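Local coordinates for protein CptN Toxin (Eubacterium rectale DSM 17629, PDB 4RMO) that acts as the toxin of a type III toxin-antitoxin system linked to bacteriophage resistance, bound in a complex with its RNA antitoxin and probably acting as an endoribonuclease, at residues S52-D55 against K56-I60; F93-S96 against D97-E101. One frame throughout, in Å; residues are numbered along the deposited sequence.

Contact 1 (52-55 with 56-60) comes first along the chain and contact 2 (93-96 with 97-101) follows it; they lie on opposite sides of the chain's centre, their centres about 27 Å apart and their nearest atoms about 13 Å apart. The strand 44-51 ties them together: it runs directly into the start of helix 54-65, which carries contact 1, and it pairs antiparallel with strand 93-96, which opens contact 2. The first turn of that helix grips nucleotides of the bound RNA, whereas the nearest atom of contact 2 stays about 7 Å from RNA and the contact joins two strands of the antiparallel sheet. One is thus an RNA-binding surface, the other a turn within the protein framework.

Contact 1. Residues S52-D55 against K56-I60; sequences SRID and KYKKI. With nucleotides of chain B.
The carbonyl of Arg-53, at the N-cap position of helix 54-65, meets both the backbone and the ring of Tyr-57. Arg-53 O accepts a hydrogen bond from Tyr-57 N at 3.1 Å, while the ring presents its edge to the same oxygen, CD2 standing 3.2 Å from Arg-53 O. One residue further on, Lys-58 N bonds to Ile-54 O at 2.8 Å, and the methylenes of Lys-58 pass obliquely over CG2 of Ile-54. With CG anti to the backbone N (chi1 170°) and the chain extended beyond it, Lys-56 runs alongside the Tyr-57 ring, its CG over the centre of one face. Its tip reaches three acceptors: Lys-56 NZ lies 2.9 Å from A2 OP2, G3 OP2 and G3 N7 of chain B. The ammonium group thereby links two successive phosphates to a purine edge. The Tyr-57 hydroxyl donates to O6 of G3, which lies in the plane of the ring, with Tyr-57 OH to G3 O6 at 2.6 Å; Lys-23 also bonds to this hydroxyl. Arg-53 stretches out beside them, and its NH1 holds A2 OP1 at 2.9 Å through a bent bond of 131°. The cationic ends of Arg-53 and Lys-56 thus converge on one phosphate, whose negative charge probably favours their approach. Ile-60 CD1 packs tightly on the uracil, 3.3 Å from C4 of U4 of chain B. Together N7 and O6 form the Hoogsteen edge of guanine, so the start of helix 54-65 is an RNA-binding site that combines phosphate contacts with bonds to this edge, consistent with reading of the guanine base.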
loop_
_atom_site.group_PDB
_atom_site.type_symbol
_atom_site.label_atom_id
_atom_site.label_comp_id
_atom_site.label_asym_id
_atom_site.label_seq_id
_atom_site.Cartn_x
_atom_site.Cartn_y
_atom_site.Cartn_z
ATOM N N SER A 52 17.394 22.198 9.981
ATOM C CA SER A 52 18.465 21.497 9.255
ATOM C C SER A 52 19.582 20.987 10.146
ATOM O O SER A 52 20.647 20.657 9.652
ATOM C CB SER A 52 19.010 22.389 8.131
ATOM O OG SER A 52 19.492 23.592 8.642
ATOM N N ARG A 53 19.397 20.986 11.470
ATOM C CA ARG A 53 20.443 20.527 12.389
ATOM C C ARG A 53 20.407 19.005 12.509
ATOM O O ARG A 53 19.976 18.470 13.518
ATOM C CB ARG A 53 20.300 21.184 13.749
ATOM C CG ARG A 53 20.457 22.693 13.628
ATOM C CD ARG A 53 20.570 23.467 14.912
ATOM N NE ARG A 53 20.895 24.840 14.594
ATOM C CZ ARG A 53 21.600 25.614 15.382
ATOM N NH1 ARG A 53 22.012 25.159 16.568
ATOM N NH2 ARG A 53 21.900 26.829 14.981
ATOM N N ILE A 54 20.835 18.339 11.443
ATOM C CA ILE A 54 20.600 16.931 11.274
ATOM C C ILE A 54 21.403 16.138 12.311
ATOM O O ILE A 54 20.901 15.163 12.837
ATOM C CB ILE A 54 20.965 16.490 9.847
ATOM C CG1 ILE A 54 20.168 17.259 8.776
ATOM C CG2 ILE A 54 20.718 15.002 9.643
ATOM C CD1 ILE A 54 18.674 17.305 9.039
ATOM N N ASP A 55 22.627 16.571 12.593
ATOM C CA ASP A 55 23.497 15.940 13.593
ATOM C C ASP A 55 22.767 15.915 14.939
ATOM O O ASP A 55 22.714 14.863 15.584
ATOM C CB ASP A 55 24.903 16.589 13.678
ATOM C CG ASP A 55 25.764 16.322 12.433
ATOM O OD1 ASP A 55 25.587 15.303 11.754
ATOM O OD2 ASP A 55 26.627 17.142 12.108
ATOM N N LYS A 56 22.105 17.018 15.309
ATOM C CA LYS A 56 21.403 17.048 16.569
ATOM C C LYS A 56 20.183 16.120 16.541
ATOM O O LYS A 56 19.969 15.324 17.470
ATOM C CB LYS A 56 20.948 18.462 16.930
ATOM C CG LYS A 56 19.993 18.504 18.131
ATOM C CD LYS A 56 19.630 19.922 18.522
ATOM C CE LYS A 56 18.457 19.896 19.500
ATOM N NZ LYS A 56 18.040 21.221 19.928
ATOM N N TYR A 57 19.369 16.224 15.492
ATOM C CA TYR A 57 18.095 15.517 15.481
ATOM C C TYR A 57 18.210 14.027 15.195
ATOM O O TYR A 57 17.380 13.259 15.658
ATOM C CB TYR A 57 17.078 16.255 14.606
ATOM C CG TYR A 57 16.646 17.539 15.344
ATOM C CD1 TYR A 57 15.824 17.469 16.440
ATOM C CD2 TYR A 57 17.189 18.775 15.021
ATOM C CE1 TYR A 57 15.508 18.608 17.185
ATOM C CE2 TYR A 57 16.895 19.917 15.776
ATOM C CZ TYR A 57 16.011 19.829 16.848
ATOM O OH TYR A 57 15.682 20.944 17.597
ATOM N N LYS A 58 19.261 13.623 14.502
ATOM C CA LYS A 58 19.598 12.195 14.329
ATOM C C LYS A 58 19.839 11.514 15.665
ATOM O O LYS A 58 19.406 10.393 15.843
ATOM C CB LYS A 58 20.830 11.978 13.445
ATOM C CG LYS A 58 20.464 11.832 11.963
ATOM C CD LYS A 58 21.715 11.605 11.077
ATOM C CE LYS A 58 21.627 11.222 9.590
ATOM N NZ LYS A 58 20.433 10.455 9.139
ATOM N N LYS A 59 20.525 12.188 16.591
ATOM C CA LYS A 59 20.782 11.605 17.912
ATOM C C LYS A 59 19.497 11.385 18.650
ATOM O O LYS A 59 19.340 10.393 19.358
ATOM C CB LYS A 59 21.715 12.448 18.748
ATOM C CG LYS A 59 23.140 12.446 18.204
ATOM C CD LYS A 59 24.141 13.320 18.981
ATOM C CE LYS A 59 25.460 13.317 18.189
ATOM N NZ LYS A 59 26.315 14.500 18.472
ATOM N N ILE A 60 18.540 12.261 18.451
ATOM C CA ILE A 60 17.277 12.098 19.153
ATOM C C ILE A 60 16.462 10.958 18.565
ATOM O O ILE A 60 15.939 10.128 19.306
ATOM C CB ILE A 60 16.495 13.408 19.168
ATOM C CG1 ILE A 60 17.227 14.362 20.124
ATOM C CG2 ILE A 60 15.073 13.163 19.607
ATOM C CD1 ILE A 60 16.794 15.777 20.015
ATOM P P A B 2 19.266 24.188 18.656
ATOM O OP1 A B 2 20.529 23.518 18.371
ATOM O OP2 A B 2 17.990 23.594 18.185
ATOM O "O5'" A B 2 19.079 24.442 20.214
ATOM C "C5'" A B 2 20.150 25.020 21.001
ATOM C "C4'" A B 2 19.618 25.376 22.363
ATOM O "O4'" A B 2 18.506 26.313 22.217
ATOM C "C3'" A B 2 19.004 24.223 23.169
ATOM O "O3'" A B 2 19.936 23.445 23.895
ATOM C "C2'" A B 2 18.105 24.966 24.140
ATOM O "O2'" A B 2 18.838 25.597 25.153
ATOM C "C1'" A B 2 17.538 26.055 23.235
ATOM N N9 A B 2 16.303 25.652 22.594
ATOM C C8 A B 2 16.100 25.247 21.301
ATOM N N7 A B 2 14.843 25.008 21.015
ATOM C C5 A B 2 14.171 25.329 22.184
ATOM C C6 A B 2 12.810 25.304 22.526
ATOM N N6 A B 2 11.842 24.929 21.681
ATOM N N1 A B 2 12.470 25.692 23.773
ATOM C C2 A B 2 13.440 26.067 24.614
ATOM N N3 A B 2 14.755 26.132 24.407
ATOM C C4 A B 2 15.056 25.754 23.154
ATOM P P G B 3 19.879 21.828 23.816
ATOM O OP1 G B 3 21.061 21.313 24.475
ATOM O OP2 G B 3 19.594 21.410 22.405
ATOM O "O5'" G B 3 18.537 21.493 24.582
ATOM C "C5'" G B 3 18.339 21.871 25.948
ATOM C "C4'" G B 3 16.866 21.776 26.290
ATOM O "O4'" G B 3 16.130 22.693 25.431
ATOM C "C3'" G B 3 16.213 20.425 26.050
ATOM O "O3'" G B 3 16.322 19.565 27.185
ATOM C "C2'" G B 3 14.760 20.815 25.843
ATOM O "O2'" G B 3 14.048 21.008 27.047
ATOM C "C1'" G B 3 14.901 22.115 25.057
ATOM N N9 G B 3 14.911 21.901 23.611
ATOM C C8 G B 3 16.006 21.676 22.819
ATOM N N7 G B 3 15.700 21.454 21.570
ATOM C C5 G B 3 14.318 21.565 21.532
ATOM C C6 G B 3 13.423 21.434 20.451
ATOM O O6 G B 3 13.680 21.234 19.264
ATOM N N1 G B 3 12.102 21.617 20.853
ATOM C C2 G B 3 11.697 21.854 22.140
ATOM N N2 G B 3 10.377 21.965 22.336
ATOM N N3 G B 3 12.527 21.972 23.161
ATOM C C4 G B 3 13.815 21.833 22.784
ATOM P P U B 4 17.332 18.315 27.199
ATOM O OP1 U B 4 17.812 18.220 28.589
ATOM O OP2 U B 4 18.288 18.440 26.072
ATOM O "O5'" U B 4 16.398 17.086 26.804
ATOM C "C5'" U B 4 15.254 16.750 27.609
ATOM C "C4'" U B 4 14.542 15.563 27.006
ATOM O "O4'" U B 4 13.853 16.001 25.793
ATOM C "C3'" U B 4 15.430 14.393 26.570
ATOM O "O3'" U B 4 14.691 13.172 26.540
ATOM C "C2'" U B 4 15.683 14.703 25.099
ATOM O "O2'" U B 4 16.054 13.608 24.287
ATOM C "C1'" U B 4 14.310 15.231 24.693
ATOM N N1 U B 4 14.317 16.086 23.513
ATOM C C2 U B 4 13.426 15.803 22.501
ATOM O O2 U B 4 12.633 14.888 22.558
ATOM N N3 U B 4 13.496 16.645 21.421
ATOM C C4 U B 4 14.359 17.712 21.253
ATOM O O4 U B 4 14.264 18.412 20.252
ATOM C C5 U B 4 15.246 17.938 22.352
ATOM C C6 U B 4 15.195 17.142 23.418
#

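Contact 2. Residues F93-S96 against D97-E101; sequences FPIS and DKYIE
Ile-95 and Tyr-99 meet near the 3-10 turn 97-99 that follows strand 93-96. The tyrosine begins its path with CB, which packs against CG1 and CD1 of Ile-95, Tyr-99 CB to Ile-95 CG1 being 3.7 Å; the same carbon also rests near the carbonyl oxygen of Ser-96. With CG anti to the carbonyl carbon (chi1 -73°), the ring extends past Ser-96. Its CD2 comes 3.5 Å from Ser-96 OG, and CE2 follows at 3.8 Å from that same hydroxyl oxygen. The neighbouring Lys-98 lays CG over one face, 4.1 Å above the ring plane and displaced toward its rim. At the far end the tyrosine OH bonds to Asp-16, anchoring the tip in helix 11-17. The main chain closes the turn: Tyr-99 N donates to Ser-96 O at 3.1 Å. A water accepts the N-H of Lys-98 at 3.0 Å between its O and Lys-98 N, and makes a weak contact with Ser-96 OG. On the other branch of Ile-95, CG2 touches Ile-100 CD1 at 4.0 Å, so Ile-95 packs against both Tyr-99 and Ile-100. Phe-13 of helix 11-17 meets the Tyr-99 ring edge-to-face, while Leu-153 of helix 146-153 reaches Ser-96. Backbone bonds join Ile-95 to Tyr-45 in strand 44-51 and Glu-101 to Ile-8 in strand 6-9, placing the turn between two strand pairings, with helices 11-17 and 146-153 contacting Tyr-99 and Ser-96 respectively.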
loop_
_atom_site.group_PDB
_atom_site.type_symbol
_atom_site.label_atom_id
_atom_site.label_comp_id
_atom_site.label_asym_id
_atom_site.label_seq_id
_atom_site.Cartn_x
_atom_site.Cartn_y
_atom_site.Cartn_z
ATOM N N PHE A 93 2.033 22.663 15.878
ATOM C CA PHE A 93 1.146 23.644 16.478
ATOM C C PHE A 93 0.118 24.126 15.506
ATOM O O PHE A 93 0.263 23.937 14.304
ATOM C CB PHE A 93 1.972 24.862 16.951
ATOM C CG PHE A 93 2.673 25.576 15.814
ATOM C CD1 PHE A 93 2.040 26.566 15.096
ATOM C CD2 PHE A 93 3.960 25.253 15.488
ATOM C CE1 PHE A 93 2.682 27.236 14.093
ATOM C CE2 PHE A 93 4.620 25.893 14.459
ATOM C CZ PHE A 93 3.960 26.895 13.742
ATOM N N PRO A 94 -0.943 24.741 16.007
ATOM C CA PRO A 94 -2.019 25.165 15.120
ATOM C C PRO A 94 -1.946 26.589 14.699
ATOM O O PRO A 94 -1.356 27.405 15.377
ATOM C CB PRO A 94 -3.250 24.976 15.979
ATOM C CG PRO A 94 -2.770 25.248 17.363
ATOM C CD PRO A 94 -1.320 24.861 17.417
ATOM N N ILE A 95 -2.550 26.889 13.568
ATOM C CA ILE A 95 -2.491 28.215 13.021
ATOM C C ILE A 95 -3.729 28.486 12.151
ATOM O O ILE A 95 -4.461 27.564 11.807
ATOM C CB ILE A 95 -1.228 28.376 12.179
ATOM C CG1 ILE A 95 -0.868 29.835 12.026
ATOM C CG2 ILE A 95 -1.379 27.779 10.791
ATOM C CD1 ILE A 95 0.610 30.035 11.769
ATOM N N SER A 96 -3.989 29.750 11.849
ATOM C CA SER A 96 -5.086 30.110 10.959
ATOM C C SER A 96 -4.520 30.844 9.785
ATOM O O SER A 96 -3.380 31.303 9.809
ATOM C CB SER A 96 -6.137 31.004 11.679
ATOM O OG SER A 96 -5.594 32.243 12.076
ATOM N N ASP A 97 -5.353 30.990 8.789
ATOM C CA ASP A 97 -4.945 31.465 7.493
ATOM C C ASP A 97 -4.282 32.827 7.500
ATOM O O ASP A 97 -3.391 33.089 6.693
ATOM C CB ASP A 97 -6.163 31.502 6.556
ATOM C CG ASP A 97 -5.869 30.874 5.241
ATOM O OD1 ASP A 97 -5.882 29.617 5.206
ATOM O OD2 ASP A 97 -5.652 31.635 4.254
ATOM N N LYS A 98 -4.759 33.734 8.342
ATOM C CA LYS A 98 -4.287 35.109 8.289
ATOM C C LYS A 98 -2.822 35.231 8.752
ATOM O O LYS A 98 -2.190 36.249 8.552
ATOM C CB LYS A 98 -5.180 36.004 9.132
ATOM C CG LYS A 98 -5.164 35.658 10.608
ATOM C CD LYS A 98 -5.870 36.726 11.431
ATOM C CE LYS A 98 -5.715 36.413 12.905
ATOM N NZ LYS A 98 -6.295 37.479 13.752
ATOM N N TYR A 99 -2.319 34.198 9.427
ATOM C CA TYR A 99 -0.961 34.200 9.884
ATOM C C TYR A 99 0.038 33.642 8.871
ATOM O O TYR A 99 1.232 33.581 9.145
ATOM C CB TYR A 99 -0.875 33.418 11.206
ATOM C CG TYR A 99 -1.462 34.116 12.399
ATOM C CD1 TYR A 99 -0.902 35.275 12.879
ATOM C CD2 TYR A 99 -2.568 33.589 13.067
ATOM C CE1 TYR A 99 -1.432 35.920 13.971
ATOM C CE2 TYR A 99 -3.097 34.208 14.191
ATOM C CZ TYR A 99 -2.514 35.377 14.637
ATOM O OH TYR A 99 -2.993 35.998 15.762
ATOM N N ILE A 100 -0.440 33.171 7.734
ATOM C CA ILE A 100 0.432 32.586 6.720
ATOM C C ILE A 100 0.945 33.686 5.842
ATOM O O ILE A 100 0.179 34.499 5.344
ATOM C CB ILE A 100 -0.339 31.591 5.853
ATOM C CG1 ILE A 100 -0.939 30.455 6.684
ATOM C CG2 ILE A 100 0.522 31.061 4.736
ATOM C CD1 ILE A 100 0.027 29.737 7.599
ATOM N N GLU A 101 2.256 33.757 5.640
ATOM C CA GLU A 101 2.829 34.872 4.869
ATOM C C GLU A 101 2.857 34.530 3.408
ATOM O O GLU A 101 2.414 35.301 2.587
ATOM C CB GLU A 101 4.239 35.149 5.329
ATOM C CG GLU A 101 4.883 36.395 4.740
ATOM C CD GLU A 101 6.364 36.555 5.123
ATOM O OE1 GLU A 101 7.288 36.298 4.290
ATOM O OE2 GLU A 101 6.619 36.930 6.286
HETATM O O HOH W 1 -7.551 33.474 9.490
#